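Local coordinates for protein putative glutathione S-transferase (PDB 3M1G) that is a putative glutathione transferase of the ECM4-like group, probably using a cysteine nucleophile in glutathione-dependent chemistry, at residues Val200-Phe205 and Tyr216-Val221; Asp228-Arg233 and Pro274-Tyr279; Val253-Val258 and Asn268-Met273. All blocks are in the same frame, centred on the assembly; numbering follows the deposited sequence.

Overall arrangement
All three contacts lie in the helical C-terminal domain, interaction 3 touching the other two. Interactions 1 and 2 both draw on helix 209-229, their centres 20 Å apart, and interaction 3 has its centre 14 Å from each. The indole of Trp-220 connects interactions 1 and 3, its CH2 standing 3.6 Å from O of Asn-268, while Trp-277 CB of interaction 2 lies 3.3 Å from Ile-270 O. Interaction 1 also contains Tyr-201, the predicted proton donor/acceptor. Side chains of Val-200 and Phe-255 each come within about 4 Å of that of Tyr-259, predicted to lower the pKa of the presumed nucleophilic cysteine; the Leu-276 side chain is about 12 Å from that of Tyr-259.

Interaction 1: Val200-Phe205 and Tyr216-Val221; sequences VYRTGF and YKRLWV
Arg-202 and Arg-218 set out differently, Arg-202 with CG opposite its backbone N and Arg-218 with CG opposite its carbonyl carbon, but both bend at the third torsion, and this lays their guanidinium groups flat on one another. Centre to centre the stack measures 3.7 Å with the planes only 10° apart, and it is offset: NH2 of each group sits over the rim of the other, the two NH2 atoms being 3.4 Å apart. Two positive charges face each other here, a cost probably offset by acceptors at the periphery, since Arg-218 NE forms a salt bridge with Glu-195 and Arg-202 NH2 donates to the carbonyl of Thr-194. Arg-202 NE, in contrast, is buried without a partner. Deeper in the interface the contact is apolar. Val-200 CG1 meets both methyls of Leu-219, at 3.9 Å from CD1 and 4.1 Å from CD2. Thr-203 brings its methyl CG2 to within 4.2 Å of Tyr-216 CB where the two backbones draw closest, while its hydroxyl OG1 is engaged by the carbonyl of Gly-199 in its own helix. The Val-200 side chain also packs on Phe-255 and Tyr-259. With their axes 9.1 Å apart and running at 153°, segments 200-204 and 216-221 make helices 199-204 and 209-229 a nearly antiparallel helical hairpin within the all-helical C-terminal domain of the glutathione transferase fold.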
loop_
_atom_site.group_PDB
_atom_site.type_symbol
_atom_site.label_atom_id
_atom_site.label_comp_id
_atom_site.label_asym_id
_atom_site.label_seq_id
_atom_site.Cartn_x
_atom_site.Cartn_y
_atom_site.Cartn_z
ATOM N N VAL A 200 -1.093 -0.404 -15.106
ATOM C CA VAL A 200 -1.717 -0.734 -13.832
ATOM C C VAL A 200 -2.783 -1.836 -13.979
ATOM O O VAL A 200 -2.852 -2.747 -13.123
ATOM C CB VAL A 200 -2.232 0.507 -13.070
ATOM C CG1 VAL A 200 -1.045 1.446 -12.719
ATOM C CG2 VAL A 200 -3.374 1.272 -13.838
ATOM N N TYR A 201 -3.587 -1.780 -15.047
ATOM C CA TYR A 201 -4.638 -2.770 -15.314
ATOM C C TYR A 201 -4.049 -4.144 -15.642
ATOM O O TYR A 201 -4.519 -5.167 -15.134
ATOM C CB TYR A 201 -5.592 -2.291 -16.448
ATOM C CG TYR A 201 -6.484 -1.192 -15.973
ATOM C CD1 TYR A 201 -7.647 -1.475 -15.297
ATOM C CD2 TYR A 201 -6.139 0.143 -16.144
ATOM C CE1 TYR A 201 -8.449 -0.470 -14.801
ATOM C CE2 TYR A 201 -6.927 1.142 -15.636
ATOM C CZ TYR A 201 -8.070 0.818 -14.953
ATOM O OH TYR A 201 -8.856 1.819 -14.456
ATOM N N ARG A 202 -2.997 -4.176 -16.449
ATOM C CA ARG A 202 -2.310 -5.435 -16.762
ATOM C C ARG A 202 -1.704 -6.085 -15.485
ATOM O O ARG A 202 -1.652 -7.321 -15.350
ATOM C CB ARG A 202 -1.234 -5.149 -17.810
ATOM C CG ARG A 202 -0.757 -6.356 -18.666
ATOM C CD ARG A 202 -0.196 -5.882 -20.069
ATOM N NE ARG A 202 0.807 -4.888 -19.755
ATOM C CZ ARG A 202 0.892 -3.648 -20.242
ATOM N NH1 ARG A 202 0.129 -3.213 -21.247
ATOM N NH2 ARG A 202 1.828 -2.852 -19.743
ATOM N N THR A 203 -1.267 -5.239 -14.543
ATOM C CA THR A 203 -0.725 -5.701 -13.263
ATOM C C THR A 203 -1.842 -6.206 -12.376
ATOM O O THR A 203 -1.746 -7.300 -11.867
ATOM C CB THR A 203 0.100 -4.612 -12.528
ATOM O OG1 THR A 203 1.136 -4.146 -13.397
ATOM C CG2 THR A 203 0.755 -5.171 -11.251
ATOM N N GLY A 204 -2.921 -5.444 -12.261
ATOM C CA GLY A 204 -4.026 -5.784 -11.397
ATOM C C GLY A 204 -4.878 -6.957 -11.838
ATOM O O GLY A 204 -5.322 -7.735 -10.989
ATOM N N PHE A 205 -5.121 -7.077 -13.155
ATOM C CA PHE A 205 -5.942 -8.150 -13.690
ATOM C C PHE A 205 -5.141 -9.349 -14.173
ATOM O O PHE A 205 -5.694 -10.211 -14.825
ATOM C CB PHE A 205 -6.855 -7.625 -14.819
ATOM C CG PHE A 205 -7.952 -6.722 -14.328
ATOM C CD1 PHE A 205 -8.838 -7.156 -13.360
ATOM C CD2 PHE A 205 -8.126 -5.474 -14.843
ATOM C CE1 PHE A 205 -9.847 -6.327 -12.890
ATOM C CE2 PHE A 205 -9.163 -4.658 -14.394
ATOM C CZ PHE A 205 -9.998 -5.089 -13.402
ATOM N N TYR A 216 4.284 -5.875 -13.630
ATOM C CA TYR A 216 4.821 -5.036 -12.570
ATOM C C TYR A 216 6.175 -4.444 -12.952
ATOM O O TYR A 216 6.438 -3.248 -12.712
ATOM C CB TYR A 216 4.908 -5.853 -11.272
ATOM C CG TYR A 216 5.645 -5.267 -10.117
ATOM C CD1 TYR A 216 7.015 -5.319 -10.065
ATOM C CD2 TYR A 216 4.961 -4.716 -9.037
ATOM C CE1 TYR A 216 7.722 -4.845 -8.971
ATOM C CE2 TYR A 216 5.652 -4.203 -7.935
ATOM C CZ TYR A 216 7.029 -4.285 -7.920
ATOM O OH TYR A 216 7.733 -3.832 -6.861
ATOM N N LYS A 217 7.028 -5.282 -13.518
ATOM C CA LYS A 217 8.333 -4.853 -13.926
ATOM C C LYS A 217 8.208 -3.742 -14.958
ATOM O O LYS A 217 8.851 -2.724 -14.827
ATOM C CB LYS A 217 9.112 -6.018 -14.527
ATOM C CG LYS A 217 10.600 -5.778 -14.668
ATOM C CD LYS A 217 11.226 -6.907 -15.515
ATOM C CE LYS A 217 12.745 -6.855 -15.544
ATOM N NZ LYS A 217 13.289 -7.758 -16.658
ATOM N N ARG A 218 7.360 -3.938 -15.959
ATOM C CA ARG A 218 7.135 -2.904 -16.978
ATOM C C ARG A 218 6.633 -1.595 -16.386
ATOM O O ARG A 218 7.100 -0.515 -16.750
ATOM C CB ARG A 218 6.178 -3.406 -18.070
ATOM C CG ARG A 218 6.866 -4.352 -19.079
ATOM C CD ARG A 218 5.854 -4.973 -20.045
ATOM N NE ARG A 218 5.182 -3.971 -20.902
ATOM C CZ ARG A 218 4.230 -4.269 -21.787
ATOM N NH1 ARG A 218 3.794 -5.515 -21.910
ATOM N NH2 ARG A 218 3.688 -3.332 -22.527
ATOM N N LEU A 219 5.688 -1.678 -15.462
ATOM C CA LEU A 219 5.126 -0.473 -14.860
ATOM C C LEU A 219 6.227 0.344 -14.174
ATOM O O LEU A 219 6.306 1.572 -14.324
ATOM C CB LEU A 219 4.021 -0.842 -13.856
ATOM C CG LEU A 219 3.470 0.255 -12.969
ATOM C CD1 LEU A 219 2.727 1.313 -13.787
ATOM C CD2 LEU A 219 2.531 -0.344 -11.871
ATOM N N TRP A 220 7.088 -0.333 -13.430
ATOM C CA TRP A 220 8.086 0.381 -12.640
ATOM C C TRP A 220 9.279 0.910 -13.432
ATOM O O TRP A 220 9.859 1.931 -13.047
ATOM C CB TRP A 220 8.489 -0.454 -11.376
ATOM C CG TRP A 220 7.367 -0.316 -10.378
ATOM C CD1 TRP A 220 6.376 -1.226 -10.110
ATOM C CD2 TRP A 220 7.071 0.828 -9.598
ATOM N NE1 TRP A 220 5.481 -0.702 -9.222
ATOM C CE2 TRP A 220 5.875 0.559 -8.891
ATOM C CE3 TRP A 220 7.701 2.064 -9.412
ATOM C CZ2 TRP A 220 5.327 1.454 -8.002
ATOM C CZ3 TRP A 220 7.134 2.973 -8.535
ATOM C CH2 TRP A 220 5.961 2.664 -7.848
ATOM N N VAL A 221 9.647 0.233 -14.518
ATOM C CA VAL A 221 10.624 0.784 -15.472
ATOM C C VAL A 221 10.069 2.134 -15.987
ATOM O O VAL A 221 10.802 3.132 -16.033
ATOM C CB VAL A 221 10.878 -0.170 -16.680
ATOM C CG1 VAL A 221 11.523 0.571 -17.837
ATOM C CG2 VAL A 221 11.774 -1.413 -16.276
#

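Interaction 2: Asp228-Arg233 and Pro274-Tyr279; sequences DRLSTR and PNLWGY
One face of the Tyr-279 ring is covered by Leu-230, whose CD1 methyl sits almost above the ring centre in a CH-pi contact, 3.8 Å from the centroid and 13° off the normal. The second methyl, CD2, lies 3.8 Å from Tyr-279 CD1, so that both methyls rest against that one face, CD1 near the centre and CD2 toward the CD1/CE1 side. Leu-230 holds CG opposite its carbonyl carbon (chi1 -70°), which swings the isobutyl group onto the ring. The hydroxyl of Tyr-279 bonds to Asp-245, which fixes the far end of the ring. Leu-230 CD1 also meets Leu-276 CD2 at 3.8 Å, the two side chains crossing at about a right angle. Here the end of helix 209-229, running into a type I beta turn from Arg-229 to Thr-232, packs against the start of helix 274-284 in the helical bundle of the C-terminal domain. The Glu-227 carboxylate accepts from the backbone N of Asn-275 and Leu-276, tying the two helices together. At the rim the Asn-275 amide lies alongside Ser-231, with ND2 3.5 Å from CB. A water completes the junction, donating to Asn-275 OD1 at 2.8 Å and to Ser-231 O at 3.1 Å.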
loop_
_atom_site.group_PDB
_atom_site.type_symbol
_atom_site.label_atom_id
_atom_site.label_comp_id
_atom_site.label_asym_id
_atom_site.label_seq_id
_atom_site.Cartn_x
_atom_site.Cartn_y
_atom_site.Cartn_z
ATOM N N ASP A 228 12.531 10.377 -13.408
ATOM C CA ASP A 228 13.729 11.022 -13.940
ATOM C C ASP A 228 13.417 12.122 -14.964
ATOM O O ASP A 228 14.064 13.162 -14.971
ATOM C CB ASP A 228 14.642 9.985 -14.582
ATOM C CG ASP A 228 15.955 10.595 -15.115
ATOM O OD1 ASP A 228 16.780 11.084 -14.324
ATOM O OD2 ASP A 228 16.136 10.614 -16.329
ATOM N N ARG A 229 12.435 11.914 -15.838
ATOM C CA ARG A 229 12.070 12.950 -16.789
ATOM C C ARG A 229 11.618 14.244 -16.075
ATOM O O ARG A 229 11.927 15.365 -16.505
ATOM C CB ARG A 229 10.947 12.447 -17.713
ATOM C CG ARG A 229 10.653 13.368 -18.866
ATOM C CD ARG A 229 9.593 12.838 -19.789
ATOM N NE ARG A 229 9.220 13.864 -20.754
ATOM C CZ ARG A 229 9.825 14.077 -21.920
ATOM N NH1 ARG A 229 10.825 13.309 -22.327
ATOM N NH2 ARG A 229 9.397 15.068 -22.691
ATOM N N LEU A 230 10.858 14.078 -15.009
ATOM C CA LEU A 230 10.282 15.193 -14.255
ATOM C C LEU A 230 11.246 15.756 -13.203
ATOM O O LEU A 230 10.893 16.684 -12.488
ATOM C CB LEU A 230 8.961 14.751 -13.603
ATOM C CG LEU A 230 7.792 14.504 -14.563
ATOM C CD1 LEU A 230 6.640 13.756 -13.880
ATOM C CD2 LEU A 230 7.315 15.835 -15.144
ATOM N N SER A 231 12.470 15.243 -13.142
ATOM C CA SER A 231 13.474 15.880 -12.301
ATOM C C SER A 231 14.015 17.174 -12.926
ATOM O O SER A 231 14.486 18.044 -12.197
ATOM C CB SER A 231 14.642 14.918 -11.988
ATOM O OG SER A 231 15.420 14.752 -13.170
ATOM N N THR A 232 13.962 17.309 -14.252
ATOM C CA THR A 232 14.479 18.511 -14.902
ATOM C C THR A 232 13.434 19.355 -15.666
ATOM O O THR A 232 13.774 20.364 -16.234
ATOM C CB THR A 232 15.604 18.159 -15.872
ATOM O OG1 THR A 232 15.097 17.292 -16.894
ATOM C CG2 THR A 232 16.819 17.506 -15.133
ATOM N N ARG A 233 12.181 18.922 -15.688
ATOM C CA ARG A 233 11.103 19.595 -16.390
ATOM C C ARG A 233 9.978 19.747 -15.365
ATOM O O ARG A 233 9.698 18.795 -14.620
ATOM C CB ARG A 233 10.583 18.700 -17.507
ATOM C CG ARG A 233 11.566 18.397 -18.640
ATOM C CD ARG A 233 11.003 17.283 -19.522
ATOM N NE ARG A 233 11.918 16.917 -20.611
ATOM C CZ ARG A 233 13.019 16.195 -20.449
ATOM N NH1 ARG A 233 13.398 15.723 -19.253
ATOM N NH2 ARG A 233 13.747 15.930 -21.493
ATOM N N PRO A 274 9.815 11.389 -5.189
ATOM C CA PRO A 274 9.705 12.819 -4.909
ATOM C C PRO A 274 9.253 13.682 -6.085
ATOM O O PRO A 274 8.415 14.566 -5.885
ATOM C CB PRO A 274 11.124 13.236 -4.470
ATOM C CG PRO A 274 11.835 11.991 -4.140
ATOM C CD PRO A 274 11.121 10.821 -4.819
ATOM N N ASN A 275 9.813 13.462 -7.278
ATOM C CA ASN A 275 9.372 14.249 -8.426
ATOM C C ASN A 275 7.929 13.977 -8.830
ATOM O O ASN A 275 7.161 14.932 -9.035
ATOM C CB ASN A 275 10.311 14.087 -9.601
ATOM C CG ASN A 275 11.652 14.688 -9.320
ATOM O OD1 ASN A 275 11.752 15.875 -9.073
ATOM N ND2 ASN A 275 12.669 13.868 -9.283
ATOM N N LEU A 276 7.538 12.706 -8.902
ATOM C CA LEU A 276 6.148 12.378 -9.253
ATOM C C LEU A 276 5.188 12.950 -8.237
ATOM O O LEU A 276 4.091 13.393 -8.609
ATOM C CB LEU A 276 5.924 10.866 -9.373
ATOM C CG LEU A 276 6.564 10.234 -10.630
ATOM C CD1 LEU A 276 6.557 8.683 -10.502
ATOM C CD2 LEU A 276 5.833 10.665 -11.857
ATOM N N TRP A 277 5.555 12.902 -6.956
ATOM C CA TRP A 277 4.644 13.379 -5.905
ATOM C C TRP A 277 4.470 14.902 -5.909
ATOM O O TRP A 277 3.362 15.392 -5.710
ATOM C CB TRP A 277 5.120 12.907 -4.538
ATOM C CG TRP A 277 4.324 13.316 -3.333
ATOM C CD1 TRP A 277 4.851 13.760 -2.184
ATOM C CD2 TRP A 277 2.878 13.283 -3.124
ATOM N NE1 TRP A 277 3.863 14.025 -1.269
ATOM C CE2 TRP A 277 2.645 13.754 -1.814
ATOM C CE3 TRP A 277 1.777 12.926 -3.914
ATOM C CZ2 TRP A 277 1.358 13.842 -1.251
ATOM C CZ3 TRP A 277 0.478 13.056 -3.374
ATOM C CH2 TRP A 277 0.291 13.504 -2.053
ATOM N N GLY A 278 5.567 15.631 -6.100
ATOM C CA GLY A 278 5.521 17.080 -6.325
ATOM C C GLY A 278 4.666 17.427 -7.532
ATOM O O GLY A 278 3.761 18.258 -7.448
ATOM N N TYR A 279 4.922 16.744 -8.645
ATOM C CA TYR A 279 4.125 16.906 -9.886
ATOM C C TYR A 279 2.642 16.618 -9.687
ATOM O O TYR A 279 1.780 17.386 -10.110
ATOM C CB TYR A 279 4.763 16.017 -10.956
ATOM C CG TYR A 279 3.994 15.751 -12.244
ATOM C CD1 TYR A 279 4.090 16.601 -13.310
ATOM C CD2 TYR A 279 3.211 14.600 -12.382
ATOM C CE1 TYR A 279 3.436 16.330 -14.495
ATOM C CE2 TYR A 279 2.556 14.314 -13.567
ATOM C CZ TYR A 279 2.681 15.194 -14.626
ATOM O OH TYR A 279 2.056 14.944 -15.823
HETATM O O HOH W 1 13.787 17.749 -9.236
#

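Interaction 3: Val253-Val258 and Asn268-Met273; sequences VRFDAV and NKITEM
Asp-256 OD1 accepts the backbone N-H of Ile-270 at 2.8 Å, through its syn lone pair and with a fairly straight N-H...O angle of 159°. The other carboxylate oxygen, OD2, takes a weak bond of 3.4 Å from Thr-271 N, so two successive amides point at one carboxylate. The same OD2 is also packed against the threonine methyl, Thr-271 CG2, while Lys-269 crosses the carboxylate at about a right angle with its CB and CG against OD1. Those two amides begin a 3-10 turn, residues 270-272, and the negative charge of Asp-256 at this N-terminal end would probably be stabilised by them. Glu-272, at the end of the turn, folds back so that OE1 accepts from the amide N of Lys-269 just before it, at 2.9 Å, using its anti lone pair. The 3-10 turn belongs to the loop between helix 255-259 and helix 274-284 of the C-terminal domain, and it lies at the dimer interface. There Lys-269 NZ forms a salt bridge with Glu-272 of the second subunit, whose carboxylate also bonds to Thr-271 OG1. On the buried side Phe-255, with CG anti to the backbone N (chi1 -162°), offers its ring to Ile-270. The isoleucine CD1 stands over one ring face, 4.2 Å from the centroid and toward the rim, and CG1 is 3.7 Å from Phe-255 CD1. Near the ring plane, Asn-268 O approaches the edge at CE1, 3.8 Å away, and Ile-270 continues from the phenyl ring to Leu-276 and Leu-280 of helix 274-284.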
loop_
_atom_site.group_PDB
_atom_site.type_symbol
_atom_site.label_atom_id
_atom_site.label_comp_id
_atom_site.label_asym_id
_atom_site.label_seq_id
_atom_site.Cartn_x
_atom_site.Cartn_y
_atom_site.Cartn_z
ATOM N N VAL A 253 -3.301 9.948 -9.835
ATOM C CA VAL A 253 -4.233 10.363 -8.799
ATOM C C VAL A 253 -5.046 9.204 -8.188
ATOM O O VAL A 253 -5.565 9.320 -7.070
ATOM C CB VAL A 253 -5.134 11.489 -9.293
ATOM C CG1 VAL A 253 -6.328 10.945 -10.133
ATOM C CG2 VAL A 253 -5.584 12.357 -8.120
ATOM N N ARG A 254 -5.112 8.085 -8.901
ATOM C CA ARG A 254 -5.765 6.891 -8.446
ATOM C C ARG A 254 -4.763 5.876 -7.884
ATOM O O ARG A 254 -5.147 4.792 -7.429
ATOM C CB ARG A 254 -6.539 6.230 -9.602
ATOM C CG ARG A 254 -7.772 6.992 -10.047
ATOM C CD ARG A 254 -8.300 6.529 -11.407
ATOM N NE ARG A 254 -9.562 7.212 -11.671
ATOM C CZ ARG A 254 -9.659 8.497 -12.038
ATOM N NH1 ARG A 254 -8.577 9.209 -12.237
ATOM N NH2 ARG A 254 -10.854 9.064 -12.202
ATOM N N PHE A 255 -3.491 6.198 -7.937
ATOM C CA PHE A 255 -2.468 5.202 -7.608
ATOM C C PHE A 255 -2.414 4.776 -6.139
ATOM O O PHE A 255 -2.655 3.604 -5.819
ATOM C CB PHE A 255 -1.092 5.633 -8.087
ATOM C CG PHE A 255 -0.122 4.501 -8.167
ATOM C CD1 PHE A 255 0.613 4.124 -7.051
ATOM C CD2 PHE A 255 0.048 3.822 -9.329
ATOM C CE1 PHE A 255 1.525 3.084 -7.114
ATOM C CE2 PHE A 255 0.954 2.776 -9.423
ATOM C CZ PHE A 255 1.720 2.416 -8.281
ATOM N N ASP A 256 -2.112 5.701 -5.244
ATOM C CA ASP A 256 -2.050 5.330 -3.838
ATOM C C ASP A 256 -3.418 4.881 -3.329
ATOM O O ASP A 256 -3.512 3.920 -2.517
ATOM C CB ASP A 256 -1.481 6.468 -2.972
ATOM C CG ASP A 256 0.015 6.720 -3.225
ATOM O OD1 ASP A 256 0.639 5.905 -3.943
ATOM O OD2 ASP A 256 0.554 7.741 -2.712
ATOM N N ALA A 257 -4.480 5.516 -3.823
ATOM C CA ALA A 257 -5.843 5.204 -3.382
ATOM C C ALA A 257 -6.340 3.805 -3.783
ATOM O O ALA A 257 -7.105 3.182 -3.035
ATOM C CB ALA A 257 -6.854 6.282 -3.877
ATOM N N VAL A 258 -5.932 3.321 -4.958
ATOM C CA VAL A 258 -6.482 2.082 -5.525
ATOM C C VAL A 258 -5.423 1.146 -6.103
ATOM O O VAL A 258 -5.291 0.009 -5.681
ATOM C CB VAL A 258 -7.522 2.348 -6.645
ATOM C CG1 VAL A 258 -7.886 1.017 -7.328
ATOM C CG2 VAL A 258 -8.771 3.032 -6.073
ATOM N N ASN A 268 6.254 1.033 -4.323
ATOM C CA ASN A 268 6.380 2.228 -3.525
ATOM C C ASN A 268 5.075 2.960 -3.679
ATOM O O ASN A 268 4.355 2.723 -4.655
ATOM C CB ASN A 268 7.437 3.168 -4.106
ATOM C CG ASN A 268 8.830 2.704 -3.867
ATOM O OD1 ASN A 268 9.539 2.336 -4.813
ATOM N ND2 ASN A 268 9.283 2.804 -2.608
ATOM N N LYS A 269 4.770 3.857 -2.738
ATOM C CA LYS A 269 3.651 4.773 -2.916
ATOM C C LYS A 269 4.187 5.943 -3.775
ATOM O O LYS A 269 5.388 6.230 -3.774
ATOM C CB LYS A 269 3.113 5.312 -1.578
ATOM C CG LYS A 269 2.213 4.329 -0.801
ATOM C CD LYS A 269 1.882 4.792 0.621
ATOM C CE LYS A 269 0.924 6.007 0.603
ATOM N NZ LYS A 269 0.402 6.375 1.946
ATOM N N ILE A 270 3.291 6.635 -4.478
ATOM C CA ILE A 270 3.699 7.843 -5.183
ATOM C C ILE A 270 4.262 8.865 -4.208
ATOM O O ILE A 270 5.187 9.594 -4.558
ATOM C CB ILE A 270 2.563 8.455 -6.036
ATOM C CG1 ILE A 270 2.082 7.467 -7.111
ATOM C CG2 ILE A 270 3.031 9.767 -6.714
ATOM C CD1 ILE A 270 3.165 6.885 -8.061
ATOM N N THR A 271 3.733 8.918 -2.977
ATOM C CA THR A 271 4.276 9.811 -1.925
ATOM C C THR A 271 5.762 9.594 -1.672
ATOM O O THR A 271 6.430 10.498 -1.200
ATOM C CB THR A 271 3.512 9.648 -0.594
ATOM O OG1 THR A 271 3.661 8.294 -0.160
ATOM C CG2 THR A 271 1.968 9.979 -0.812
ATOM N N GLU A 272 6.303 8.428 -2.038
ATOM C CA GLU A 272 7.734 8.156 -1.859
ATOM C C GLU A 272 8.600 8.422 -3.104
ATOM O O GLU A 272 9.781 8.152 -3.074
ATOM C CB GLU A 272 7.946 6.681 -1.449
ATOM C CG GLU A 272 7.182 6.248 -0.195
ATOM C CD GLU A 272 7.364 4.763 0.101
ATOM O OE1 GLU A 272 6.848 3.893 -0.666
ATOM O OE2 GLU A 272 8.065 4.469 1.092
HETATM N N MSE A 273 8.002 8.919 -4.189
HETATM C CA MSE A 273 8.701 9.225 -5.438
HETATM C C MSE A 273 8.706 10.754 -5.540
HETATM O O MSE A 273 7.693 11.356 -5.900
HETATM C CB MSE A 273 7.946 8.639 -6.624
HETATM C CG MSE A 273 7.755 7.108 -6.595
HETATM SE SE MSE A 273 9.394 6.165 -6.925
HETATM C CE MSE A 273 9.393 6.341 -8.889
#